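Local coordinates for protein exosome complex component Rrp42 (Pyrococcus abyssi, PDB 2PO1) that probably serves as a non-catalytic subunit of the archaeal exosome, an RNA-degrading complex, contributing to the structuring of the Rrp41 active site, at residues G25-D30 and L208-S213; H17-L22 and A202-I207; A162-A167 and E188-E193; R115-S120 and K194-V199. All blocks are in the same frame, centred on the assembly; numbering follows the deposited sequence.

Interaction 1: residues G25-D30 and L208-S213; sequences GKRIDD and LVVDPS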
loop_
_atom_site.group_PDB
_atom_site.type_symbol
_atom_site.label_atom_id
_atom_site.label_comp_id
_atom_site.label_asym_id
_atom_site.label_seq_id
_atom_site.Cartn_x
_atom_site.Cartn_y
_atom_site.Cartn_z
ATOM N N GLY C 25 -16.431 27.256 36.892
ATOM C CA GLY C 25 -16.720 28.114 35.770
ATOM C C GLY C 25 -15.437 28.500 35.111
ATOM O O GLY C 25 -15.401 29.484 34.362
ATOM N N LYS C 26 -14.384 27.704 35.358
ATOM C CA LYS C 26 -13.058 28.089 34.929
ATOM C C LYS C 26 -12.429 27.063 34.039
ATOM O O LYS C 26 -12.766 25.888 34.108
ATOM C CB LYS C 26 -12.161 28.359 36.127
ATOM C CG LYS C 26 -12.599 29.557 36.917
ATOM C CD LYS C 26 -11.740 29.721 38.158
ATOM C CE LYS C 26 -11.463 31.209 38.356
ATOM N NZ LYS C 26 -10.754 31.364 39.689
ATOM N N ARG C 27 -11.532 27.532 33.189
ATOM C CA ARG C 27 -10.764 26.657 32.307
ATOM C C ARG C 27 -9.305 26.846 32.652
ATOM O O ARG C 27 -8.954 27.825 33.299
ATOM C CB ARG C 27 -11.050 26.966 30.829
ATOM C CG ARG C 27 -12.477 26.681 30.453
ATOM C CD ARG C 27 -12.765 27.229 29.070
ATOM N NE ARG C 27 -12.298 26.347 28.031
ATOM C CZ ARG C 27 -12.514 26.549 26.728
ATOM N NH1 ARG C 27 -12.086 25.667 25.855
ATOM N NH2 ARG C 27 -13.169 27.626 26.319
ATOM N N ILE C 28 -8.461 25.896 32.272
ATOM C CA ILE C 28 -7.098 25.940 32.748
ATOM C C ILE C 28 -6.371 27.201 32.328
ATOM O O ILE C 28 -5.447 27.584 32.992
ATOM C CB ILE C 28 -6.249 24.706 32.354
ATOM C CG1 ILE C 28 -6.545 24.264 30.947
ATOM C CG2 ILE C 28 -6.437 23.591 33.371
ATOM C CD1 ILE C 28 -5.415 23.395 30.298
ATOM N N ASP C 29 -6.766 27.815 31.218
ATOM C CA ASP C 29 -6.080 28.994 30.708
ATOM C C ASP C 29 -6.892 30.250 30.925
ATOM O O ASP C 29 -6.647 31.263 30.289
ATOM C CB ASP C 29 -5.809 28.842 29.213
ATOM C CG ASP C 29 -7.084 28.648 28.418
ATOM O OD1 ASP C 29 -7.017 28.612 27.173
ATOM O OD2 ASP C 29 -8.169 28.543 29.047
ATOM N N ASP C 30 -7.892 30.166 31.792
ATOM C CA ASP C 30 -8.656 31.324 32.187
ATOM C C ASP C 30 -9.622 31.826 31.123
ATOM O O ASP C 30 -10.228 32.889 31.272
ATOM C CB ASP C 30 -7.726 32.460 32.643
ATOM C CG ASP C 30 -6.934 32.099 33.895
ATOM O OD1 ASP C 30 -5.682 32.193 33.871
ATOM O OD2 ASP C 30 -7.562 31.682 34.890
ATOM N N LEU C 208 -20.179 22.043 28.093
ATOM C CA LEU C 208 -19.526 22.245 26.803
ATOM C C LEU C 208 -18.693 23.488 26.810
ATOM O O LEU C 208 -19.103 24.535 27.287
ATOM C CB LEU C 208 -20.499 22.339 25.628
ATOM C CG LEU C 208 -21.668 21.379 25.399
ATOM C CD1 LEU C 208 -21.986 21.277 23.963
ATOM C CD2 LEU C 208 -21.501 19.988 25.976
ATOM N N VAL C 209 -17.541 23.378 26.183
ATOM C CA VAL C 209 -16.542 24.418 26.233
ATOM C C VAL C 209 -16.072 24.520 24.773
ATOM O O VAL C 209 -15.707 23.499 24.134
ATOM C CB VAL C 209 -15.517 23.884 27.227
ATOM C CG1 VAL C 209 -14.247 23.196 26.601
ATOM C CG2 VAL C 209 -15.359 24.677 28.478
ATOM N N VAL C 210 -16.119 25.715 24.216
ATOM C CA VAL C 210 -15.753 25.870 22.827
ATOM C C VAL C 210 -14.228 25.939 22.699
ATOM O O VAL C 210 -13.509 26.349 23.636
ATOM C CB VAL C 210 -16.397 27.112 22.200
ATOM C CG1 VAL C 210 -15.731 28.312 22.713
ATOM C CG2 VAL C 210 -16.189 27.092 20.681
ATOM N N ASP C 211 -13.751 25.509 21.534
ATOM C CA ASP C 211 -12.331 25.530 21.200
ATOM C C ASP C 211 -11.493 24.868 22.285
ATOM O O ASP C 211 -10.698 25.544 22.930
ATOM C CB ASP C 211 -11.860 26.951 20.971
ATOM C CG ASP C 211 -10.410 27.034 20.565
ATOM O OD1 ASP C 211 -9.786 28.042 20.947
ATOM O OD2 ASP C 211 -9.903 26.121 19.868
ATOM N N PRO C 212 -11.603 23.523 22.412
ATOM C CA PRO C 212 -10.944 22.762 23.464
ATOM C C PRO C 212 -9.473 22.719 23.108
ATOM O O PRO C 212 -9.159 22.534 21.954
ATOM C CB PRO C 212 -11.574 21.343 23.324
ATOM C CG PRO C 212 -11.994 21.231 21.925
ATOM C CD PRO C 212 -12.364 22.649 21.491
ATOM N N SER C 213 -8.600 22.991 24.049
ATOM C CA SER C 213 -7.159 22.806 23.848
ATOM C C SER C 213 -6.913 21.307 23.951
ATOM O O SER C 213 -7.812 20.546 24.307
ATOM C CB SER C 213 -6.399 23.454 24.980
ATOM O OG SER C 213 -6.785 22.846 26.217
#
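With CG placed opposite the carbonyl carbon (chi1 -64°) and a single bend at chi3 (81°), Arg27 sends its guanidinium across to the end of strand 207-210, where the chain leaves the sheet. Val209 meets it from the opposite direction. CG2 of Val209 lies over one face of the guanidinium, toward its rim, 3.5 Å from Arg27 NE, while CG1 of the same valine sits 3.4 Å from Arg27 NH1. The end of the guanidinium grips one carbonyl with two nitrogens: Arg27 NH1 reaches Val210 O at 2.7 Å, tilted from the carbonyl plane, and Arg27 NH2 reaches that oxygen at 3.0 Å within the plane. A weak third bond runs from Arg27 NH1 to Asp211 O at 3.2 Å. Beyond these, Glu216 forms a salt bridge with NH1 and Gly32 O accepts from NH2; the carboxylate of Asp211 pairs instead with Arg37 and Arg31. The loop that follows helix 13-23 is thus fastened to the edge strand of the four-stranded antiparallel sheet. A leucine in place of Arg27 would probably leave Val210 O without both of its side-chain donors and Glu216 without this charged mate. The chemistry is that of a buried cation whose NH1 and NH2 reach main-chain oxygens as well as the Glu216 carboxylate, which should fix the guanidinium against rotation.

Interaction 2: residues H17-L22 and A202-I207; sequences HIINLL and AKIGNI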
loop_
_atom_site.group_PDB
_atom_site.type_symbol
_atom_site.label_atom_id
_atom_site.label_comp_id
_atom_site.label_asym_id
_atom_site.label_seq_id
_atom_site.Cartn_x
_atom_site.Cartn_y
_atom_site.Cartn_z
ATOM N N HIS C 17 -8.367 17.940 37.557
ATOM C CA HIS C 17 -8.133 19.346 37.704
ATOM C C HIS C 17 -9.012 20.144 36.752
ATOM O O HIS C 17 -9.659 21.121 37.148
ATOM C CB HIS C 17 -6.683 19.692 37.449
ATOM C CG HIS C 17 -6.398 21.141 37.654
ATOM N ND1 HIS C 17 -6.789 21.815 38.792
ATOM C CD2 HIS C 17 -5.786 22.053 36.864
ATOM C CE1 HIS C 17 -6.413 23.078 38.707
ATOM N NE2 HIS C 17 -5.810 23.251 37.542
ATOM N N ILE C 18 -9.001 19.718 35.497
ATOM C CA ILE C 18 -9.879 20.293 34.483
ATOM C C ILE C 18 -11.382 20.199 34.869
ATOM O O ILE C 18 -12.059 21.207 34.835
ATOM C CB ILE C 18 -9.519 19.795 33.110
ATOM C CG1 ILE C 18 -8.090 20.251 32.780
ATOM C CG2 ILE C 18 -10.484 20.269 32.061
ATOM C CD1 ILE C 18 -7.570 19.703 31.451
ATOM N N ILE C 19 -11.886 19.037 35.282
ATOM C CA ILE C 19 -13.291 18.974 35.677
ATOM C C ILE C 19 -13.625 19.916 36.802
ATOM O O ILE C 19 -14.644 20.597 36.751
ATOM C CB ILE C 19 -13.745 17.564 36.044
ATOM C CG1 ILE C 19 -14.239 16.838 34.788
ATOM C CG2 ILE C 19 -14.874 17.597 37.083
ATOM C CD1 ILE C 19 -14.405 15.352 35.053
ATOM N N ASN C 20 -12.763 19.975 37.822
ATOM C CA ASN C 20 -13.035 20.754 38.988
ATOM C C ASN C 20 -12.976 22.218 38.667
ATOM O O ASN C 20 -13.816 22.964 39.136
ATOM C CB ASN C 20 -12.093 20.384 40.145
ATOM C CG ASN C 20 -12.393 19.020 40.720
ATOM O OD1 ASN C 20 -13.148 18.248 40.119
ATOM N ND2 ASN C 20 -11.789 18.690 41.880
ATOM N N LEU C 21 -11.980 22.643 37.906
ATOM C CA LEU C 21 -11.961 24.012 37.440
ATOM C C LEU C 21 -13.258 24.322 36.704
ATOM O O LEU C 21 -13.868 25.362 36.936
ATOM C CB LEU C 21 -10.804 24.261 36.488
ATOM C CG LEU C 21 -9.518 24.835 37.054
ATOM C CD1 LEU C 21 -8.540 25.065 35.946
ATOM C CD2 LEU C 21 -9.764 26.103 37.771
ATOM N N LEU C 22 -13.688 23.395 35.843
ATOM C CA LEU C 22 -14.912 23.598 35.081
ATOM C C LEU C 22 -16.085 23.840 35.971
ATOM O O LEU C 22 -16.895 24.718 35.687
ATOM C CB LEU C 22 -15.203 22.417 34.190
ATOM C CG LEU C 22 -14.648 22.442 32.786
ATOM C CD1 LEU C 22 -15.430 21.390 32.044
ATOM C CD2 LEU C 22 -14.790 23.804 32.122
ATOM N N ALA C 202 -16.088 20.810 23.210
ATOM C CA ALA C 202 -15.794 19.586 23.961
ATOM C C ALA C 202 -16.842 19.495 25.039
ATOM O O ALA C 202 -17.125 20.471 25.691
ATOM C CB ALA C 202 -14.427 19.678 24.580
ATOM N N LYS C 203 -17.462 18.335 25.192
ATOM C CA LYS C 203 -18.267 18.112 26.359
ATOM C C LYS C 203 -17.362 17.478 27.402
ATOM O O LYS C 203 -16.757 16.408 27.168
ATOM C CB LYS C 203 -19.441 17.208 26.036
ATOM C CG LYS C 203 -20.241 16.772 27.235
ATOM C CD LYS C 203 -21.619 16.323 26.796
ATOM C CE LYS C 203 -22.441 15.910 28.006
ATOM N NZ LYS C 203 -23.803 15.542 27.528
ATOM N N ILE C 204 -17.239 18.162 28.535
ATOM C CA ILE C 204 -16.482 17.672 29.702
ATOM C C ILE C 204 -17.430 17.629 30.889
ATOM O O ILE C 204 -17.872 18.668 31.378
ATOM C CB ILE C 204 -15.284 18.580 29.991
ATOM C CG1 ILE C 204 -14.474 18.783 28.702
ATOM C CG2 ILE C 204 -14.457 18.032 31.156
ATOM C CD1 ILE C 204 -13.272 19.750 28.821
ATOM N N GLY C 205 -17.767 16.421 31.326
ATOM C CA GLY C 205 -18.869 16.241 32.253
ATOM C C GLY C 205 -20.140 16.809 31.638
ATOM O O GLY C 205 -20.524 16.439 30.527
ATOM N N ASN C 206 -20.790 17.725 32.341
ATOM C CA ASN C 206 -22.043 18.280 31.854
ATOM C C ASN C 206 -21.866 19.654 31.250
ATOM O O ASN C 206 -22.805 20.426 31.140
ATOM C CB ASN C 206 -23.094 18.273 32.957
ATOM C CG ASN C 206 -23.692 16.896 33.151
ATOM O OD1 ASN C 206 -23.600 16.030 32.265
ATOM N ND2 ASN C 206 -24.296 16.673 34.312
ATOM N N ILE C 207 -20.652 19.933 30.833
ATOM C CA ILE C 207 -20.304 21.260 30.396
ATOM C C ILE C 207 -19.680 21.201 29.004
ATOM O O ILE C 207 -18.748 20.413 28.758
ATOM C CB ILE C 207 -19.292 21.871 31.383
ATOM C CG1 ILE C 207 -19.989 22.301 32.662
ATOM C CG2 ILE C 207 -18.659 23.071 30.776
ATOM C CD1 ILE C 207 -19.050 22.385 33.836
#
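Ile204, the last residue of strand 197-204, meets three side chains of helix 13-23. Its CD1 reaches Ile18 CG2 at 4.3 Å. Its CG2, set anti to the backbone N by a chi1 of -51°, turns to the helix and meets Ile19 CG1 at 3.8 Å. Leu22 crosses the isoleucine at about a right angle and presses CD1 to 3.5 Å from Ile204 CB, tighter than carbons usually pack. Next comes the tight turn of a beta hairpin: Ile204 to Ile207 form a type II' beta turn linking strands 197-204 and 207-210, and Gly205 takes its positive phi there. The helix lies across this end of the sheet, its short segment making an angle of 89° with residues 202-204. At Ile207 the chain comes back to Leu22, and the two side chains lie alongside each other, pointing opposite ways. Leu22 CD1 lies 3.9 Å from Ile207 CG2, and the other branch of the isoleucine carries CD1 to 3.7 Å from Leu22 O. Trimming Ile207 to an alanine is likely to open a gap beside Leu22, where those two branches now pack. Val209 of the hairpin's second strand and Phe33 also touch Leu22.

Interaction 3: residues A162-A167 and E188-E193; sequences AALLNA and EPLPVE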
loop_
_atom_site.group_PDB
_atom_site.type_symbol
_atom_site.label_atom_id
_atom_site.label_comp_id
_atom_site.label_asym_id
_atom_site.label_seq_id
_atom_site.Cartn_x
_atom_site.Cartn_y
_atom_site.Cartn_z
ATOM N N ALA C 162 -10.211 30.308 4.617
ATOM C CA ALA C 162 -9.410 31.522 4.447
ATOM C C ALA C 162 -8.477 31.330 3.259
ATOM O O ALA C 162 -8.205 32.266 2.518
ATOM C CB ALA C 162 -8.628 31.870 5.745
ATOM N N ALA C 163 -7.977 30.114 3.048
ATOM C CA ALA C 163 -7.037 29.888 1.949
ATOM C C ALA C 163 -7.820 30.005 0.617
ATOM O O ALA C 163 -7.370 30.628 -0.348
ATOM C CB ALA C 163 -6.378 28.530 2.098
ATOM N N LEU C 164 -9.046 29.476 0.589
ATOM C CA LEU C 164 -9.906 29.548 -0.623
ATOM C C LEU C 164 -10.260 30.995 -0.967
ATOM O O LEU C 164 -10.270 31.415 -2.151
ATOM C CB LEU C 164 -11.160 28.716 -0.353
ATOM C CG LEU C 164 -10.933 27.227 -0.455
ATOM C CD1 LEU C 164 -12.170 26.593 0.072
ATOM C CD2 LEU C 164 -10.792 26.872 -1.937
ATOM N N LEU C 165 -10.535 31.778 0.067
ATOM C CA LEU C 165 -10.781 33.203 -0.119
ATOM C C LEU C 165 -9.534 33.894 -0.601
ATOM O O LEU C 165 -9.620 34.815 -1.344
ATOM C CB LEU C 165 -11.242 33.874 1.162
ATOM C CG LEU C 165 -12.665 33.462 1.559
ATOM C CD1 LEU C 165 -12.847 33.760 3.041
ATOM C CD2 LEU C 165 -13.705 34.146 0.656
ATOM N N ASN C 166 -8.373 33.417 -0.169
ATOM C CA ASN C 166 -7.087 33.980 -0.598
ATOM C C ASN C 166 -6.652 33.579 -2.004
ATOM O O ASN C 166 -5.716 34.169 -2.580
ATOM C CB ASN C 166 -6.002 33.478 0.363
ATOM C CG ASN C 166 -4.638 33.961 -0.001
ATOM O OD1 ASN C 166 -3.774 33.181 -0.226
ATOM N ND2 ASN C 166 -4.446 35.277 -0.042
ATOM N N ALA C 167 -7.302 32.561 -2.542
ATOM C CA ALA C 167 -6.806 31.900 -3.703
ATOM C C ALA C 167 -7.022 32.807 -4.869
ATOM O O ALA C 167 -8.040 33.517 -4.951
ATOM C CB ALA C 167 -7.510 30.586 -3.902
ATOM N N GLU C 188 -7.705 35.298 -10.966
ATOM C CA GLU C 188 -8.996 35.750 -10.497
ATOM C C GLU C 188 -9.235 34.981 -9.260
ATOM O O GLU C 188 -8.611 33.939 -9.061
ATOM C CB GLU C 188 -10.061 35.394 -11.532
ATOM C CG GLU C 188 -9.863 33.989 -12.033
ATOM C CD GLU C 188 -10.980 33.473 -12.871
ATOM O OE1 GLU C 188 -11.227 32.279 -12.755
ATOM O OE2 GLU C 188 -11.586 34.222 -13.659
ATOM N N PRO C 189 -10.164 35.438 -8.420
ATOM C CA PRO C 189 -10.444 34.588 -7.265
ATOM C C PRO C 189 -11.182 33.331 -7.673
ATOM O O PRO C 189 -11.638 33.214 -8.818
ATOM C CB PRO C 189 -11.402 35.422 -6.429
ATOM C CG PRO C 189 -11.288 36.843 -7.006
ATOM C CD PRO C 189 -10.962 36.675 -8.423
ATOM N N LEU C 190 -11.348 32.438 -6.723
ATOM C CA LEU C 190 -12.096 31.200 -6.951
ATOM C C LEU C 190 -13.542 31.616 -6.673
ATOM O O LEU C 190 -13.756 32.682 -6.096
ATOM C CB LEU C 190 -11.591 30.158 -5.963
ATOM C CG LEU C 190 -11.047 28.762 -6.313
ATOM C CD1 LEU C 190 -10.717 28.481 -7.730
ATOM C CD2 LEU C 190 -9.940 28.317 -5.274
ATOM N N PRO C 191 -14.540 30.861 -7.173
ATOM C CA PRO C 191 -15.858 31.418 -6.846
ATOM C C PRO C 191 -16.251 31.054 -5.421
ATOM O O PRO C 191 -16.984 30.087 -5.214
ATOM C CB PRO C 191 -16.772 30.781 -7.899
ATOM C CG PRO C 191 -16.086 29.476 -8.255
ATOM C CD PRO C 191 -14.619 29.678 -8.060
ATOM N N VAL C 192 -15.718 31.798 -4.444
ATOM C CA VAL C 192 -16.009 31.528 -3.051
ATOM C C VAL C 192 -17.186 32.406 -2.643
ATOM O O VAL C 192 -17.113 33.644 -2.643
ATOM C CB VAL C 192 -14.822 31.787 -2.096
ATOM C CG1 VAL C 192 -15.176 31.310 -0.699
ATOM C CG2 VAL C 192 -13.545 31.081 -2.572
ATOM N N GLU C 193 -18.277 31.763 -2.279
ATOM C CA GLU C 193 -19.508 32.496 -2.085
ATOM C C GLU C 193 -20.055 32.481 -0.690
ATOM O O GLU C 193 -20.884 33.298 -0.347
ATOM C CB GLU C 193 -20.506 31.943 -3.042
ATOM C CG GLU C 193 -19.932 32.041 -4.401
ATOM C CD GLU C 193 -20.894 31.665 -5.465
ATOM O OE1 GLU C 193 -21.889 31.004 -5.137
ATOM O OE2 GLU C 193 -20.631 32.024 -6.628
HETATM O O HOH W 1 -10.540 32.868 -4.299
#
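A single water joins the two segments by three hydrogen bonds, donating to Leu164 O at 2.6 Å and to Ala167 O at 2.7 Å and accepting from Leu190 N at 2.6 Å. It sits at the C-terminal end of helix 152-166 in the RNase PH-like domain, where the chain turns from the helix into strand 168-174, and it bridges that end to the chain leaving strand 186-189. Two main-chain oxygens and an amide are thereby linked through one molecule. Ala167 O also takes a CA-H...O contact from Pro189 CA at 3.5 Å, with an angle of 153° at the hydrogen.

Leu190 and Val192 point their side chains at the helix, whereas Pro191 between them, at the centre of an inverse gamma turn, points away. The CD2 methyl of Leu190 touches both Ala167 CB, 3.6 Å away, and Leu164 CD2, at 3.7 Å, with the two leucines running obliquely to each other. Ile66 and Val139, from neighbouring strands of the five-stranded sheet, touch both leucines and extend this apolar layer. At Val192 the two branches part company. CG2, opposite the carbonyl carbon, comes beside the backbone of Leu164, while CG1, anti to the backbone N at chi1 -173°, goes to Leu165. The side chain of Leu165 starts away from the other segment, but its end comes back across Val192 at about a right angle, bringing Leu165 CD2 to a tight 3.5 Å from Val192 CG1.

Interaction 4: residues R115-S120 and K194-V199; sequences RGIRES and KIPVPV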
loop_
_atom_site.group_PDB
_atom_site.type_symbol
_atom_site.label_atom_id
_atom_site.label_comp_id
_atom_site.label_asym_id
_atom_site.label_seq_id
_atom_site.Cartn_x
_atom_site.Cartn_y
_atom_site.Cartn_z
ATOM N N ARG C 115 -17.088 18.807 3.820
ATOM C CA ARG C 115 -18.532 18.841 3.781
ATOM C C ARG C 115 -18.998 20.224 4.049
ATOM O O ARG C 115 -19.904 20.696 3.362
ATOM C CB ARG C 115 -19.151 17.875 4.763
ATOM C CG ARG C 115 -18.983 16.496 4.215
ATOM C CD ARG C 115 -19.996 15.592 4.836
ATOM N NE ARG C 115 -19.827 15.484 6.266
ATOM C CZ ARG C 115 -19.109 14.532 6.860
ATOM N NH1 ARG C 115 -19.053 14.509 8.168
ATOM N NH2 ARG C 115 -18.455 13.607 6.151
ATOM N N GLY C 116 -18.346 20.886 5.001
ATOM C CA GLY C 116 -18.753 22.263 5.403
ATOM C C GLY C 116 -18.707 23.185 4.207
ATOM O O GLY C 116 -19.536 24.067 4.059
ATOM N N ILE C 117 -17.716 22.984 3.349
ATOM C CA ILE C 117 -17.498 23.840 2.190
ATOM C C ILE C 117 -18.365 23.318 1.086
ATOM O O ILE C 117 -19.138 24.044 0.528
ATOM C CB ILE C 117 -15.981 23.915 1.812
ATOM C CG1 ILE C 117 -15.233 24.573 2.975
ATOM C CG2 ILE C 117 -15.779 24.661 0.486
ATOM C CD1 ILE C 117 -13.716 24.275 3.049
ATOM N N ARG C 118 -18.262 22.026 0.771
ATOM C CA ARG C 118 -19.024 21.484 -0.289
ATOM C C ARG C 118 -20.512 21.767 -0.112
ATOM O O ARG C 118 -21.184 22.191 -1.039
ATOM C CB ARG C 118 -18.796 19.958 -0.363
ATOM C CG ARG C 118 -19.358 19.330 -1.590
ATOM C CD ARG C 118 -18.970 17.860 -1.585
ATOM N NE ARG C 118 -17.502 17.785 -1.528
ATOM C CZ ARG C 118 -16.712 17.912 -2.591
ATOM N NH1 ARG C 118 -17.210 18.064 -3.805
ATOM N NH2 ARG C 118 -15.417 17.903 -2.429
ATOM N N GLU C 119 -21.046 21.473 1.042
ATOM C CA GLU C 119 -22.499 21.373 1.131
ATOM C C GLU C 119 -23.085 22.740 1.314
ATOM O O GLU C 119 -24.298 22.955 1.154
ATOM C CB GLU C 119 -22.896 20.429 2.259
ATOM C CG GLU C 119 -22.539 18.959 2.000
ATOM C CD GLU C 119 -23.138 18.432 0.741
ATOM O OE1 GLU C 119 -22.406 17.722 0.003
ATOM O OE2 GLU C 119 -24.327 18.754 0.483
ATOM N N SER C 120 -22.232 23.699 1.625
ATOM C CA SER C 120 -22.726 25.057 1.665
ATOM C C SER C 120 -22.507 25.696 0.285
ATOM O O SER C 120 -22.825 26.843 0.116
ATOM C CB SER C 120 -21.985 25.878 2.674
ATOM O OG SER C 120 -20.625 25.864 2.293
ATOM N N LYS C 194 -19.557 31.582 0.148
ATOM C CA LYS C 194 -20.021 31.525 1.520
ATOM C C LYS C 194 -18.789 31.346 2.362
ATOM O O LYS C 194 -17.726 30.979 1.841
ATOM C CB LYS C 194 -21.027 30.381 1.672
ATOM C CG LYS C 194 -22.458 30.891 1.542
ATOM C CD LYS C 194 -23.391 29.784 1.152
ATOM C CE LYS C 194 -24.404 30.277 0.097
ATOM N NZ LYS C 194 -24.288 29.214 -1.012
ATOM N N ILE C 195 -18.897 31.645 3.654
ATOM C CA ILE C 195 -17.758 31.448 4.542
ATOM C C ILE C 195 -18.078 30.535 5.728
ATOM O O ILE C 195 -18.152 31.002 6.845
ATOM C CB ILE C 195 -17.092 32.790 5.000
ATOM C CG1 ILE C 195 -16.689 33.599 3.796
ATOM C CG2 ILE C 195 -15.811 32.528 5.849
ATOM C CD1 ILE C 195 -16.669 35.073 4.084
ATOM N N PRO C 196 -18.220 29.223 5.479
ATOM C CA PRO C 196 -18.496 28.284 6.545
ATOM C C PRO C 196 -17.301 28.198 7.481
ATOM O O PRO C 196 -16.146 28.213 7.026
ATOM C CB PRO C 196 -18.675 26.956 5.792
ATOM C CG PRO C 196 -17.842 27.112 4.578
ATOM C CD PRO C 196 -18.071 28.524 4.186
ATOM N N VAL C 197 -17.596 28.136 8.778
ATOM C CA VAL C 197 -16.598 28.157 9.838
ATOM C C VAL C 197 -17.031 27.049 10.771
ATOM O O VAL C 197 -18.181 27.044 11.201
ATOM C CB VAL C 197 -16.616 29.541 10.562
ATOM C CG1 VAL C 197 -15.837 29.488 11.849
ATOM C CG2 VAL C 197 -16.024 30.607 9.664
ATOM N N PRO C 198 -16.151 26.052 11.029
ATOM C CA PRO C 198 -16.629 25.081 12.023
ATOM C C PRO C 198 -16.405 25.668 13.382
ATOM O O PRO C 198 -15.370 26.333 13.628
ATOM C CB PRO C 198 -15.725 23.854 11.841
ATOM C CG PRO C 198 -14.774 24.182 10.754
ATOM C CD PRO C 198 -14.802 25.703 10.535
ATOM N N VAL C 199 -17.390 25.481 14.254
ATOM C CA VAL C 199 -17.127 25.764 15.637
ATOM C C VAL C 199 -17.278 24.477 16.416
ATOM O O VAL C 199 -18.245 23.777 16.228
ATOM C CB VAL C 199 -18.070 26.860 16.115
ATOM C CG1 VAL C 199 -17.956 27.004 17.580
ATOM C CG2 VAL C 199 -17.730 28.196 15.361
#
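Gly116, near the end of helix 104-118, sets its carbonyl oxygen against a proline: Gly116 O lies 3.5 Å from Pro196 CB and equally near CG of that ring. The same oxygen accepts a hydrogen bond from Ser235 OG. A residue further on, Ile117 crosses the proline at about a right angle, its CG1 4.0 Å from Pro196 CG. Ser120 then closes the helical side of the contact. Its chi1 of 60° puts OG between the backbone N and the carbonyl carbon and turns it back to the helix, 2.7 Å from Gly116 O and 2.9 Å from Ile117 O; the same OG rests 3.8 Å from Pro196 CG. Lys194, bent at chi3 and chi4, brings NZ to Ser120 O at 3.0 Å, with a C=O...N angle of 159°. In the fold this ties helix 104-118 to the segment that leads into strand 197-204. Aromatic packing from another protein chain reaches Ser120 and Lys194, and bound RNA touches Arg115, Arg118 and Glu119. A lysine ammonium on a carbonyl near the C-terminal end of the helix is likely to be favoured by the helix dipole, while Pro196 fills the apolar part of the contact.

From the N terminus, helix 13-23 enters interaction 2 and the loop after it enters interaction 1; both wait some 180 residues for their partners on the hairpin of strands 197-204 and 207-210. Because their segments alternate along the chain, these two long loops cross, and they touch through the pairing of Val209 with Ala202. Interaction 4 closes a shorter loop of 73 residues, from helix 104-118 to the start of strand 197-204, within both. Inside that again lies interaction 3, where helix 152-166 meets the chain after strand 186-189. Interactions 3 and 4 also pack together, through Leu165 on Ile195, while strand 197-204 runs on from interaction 4 to interaction 2.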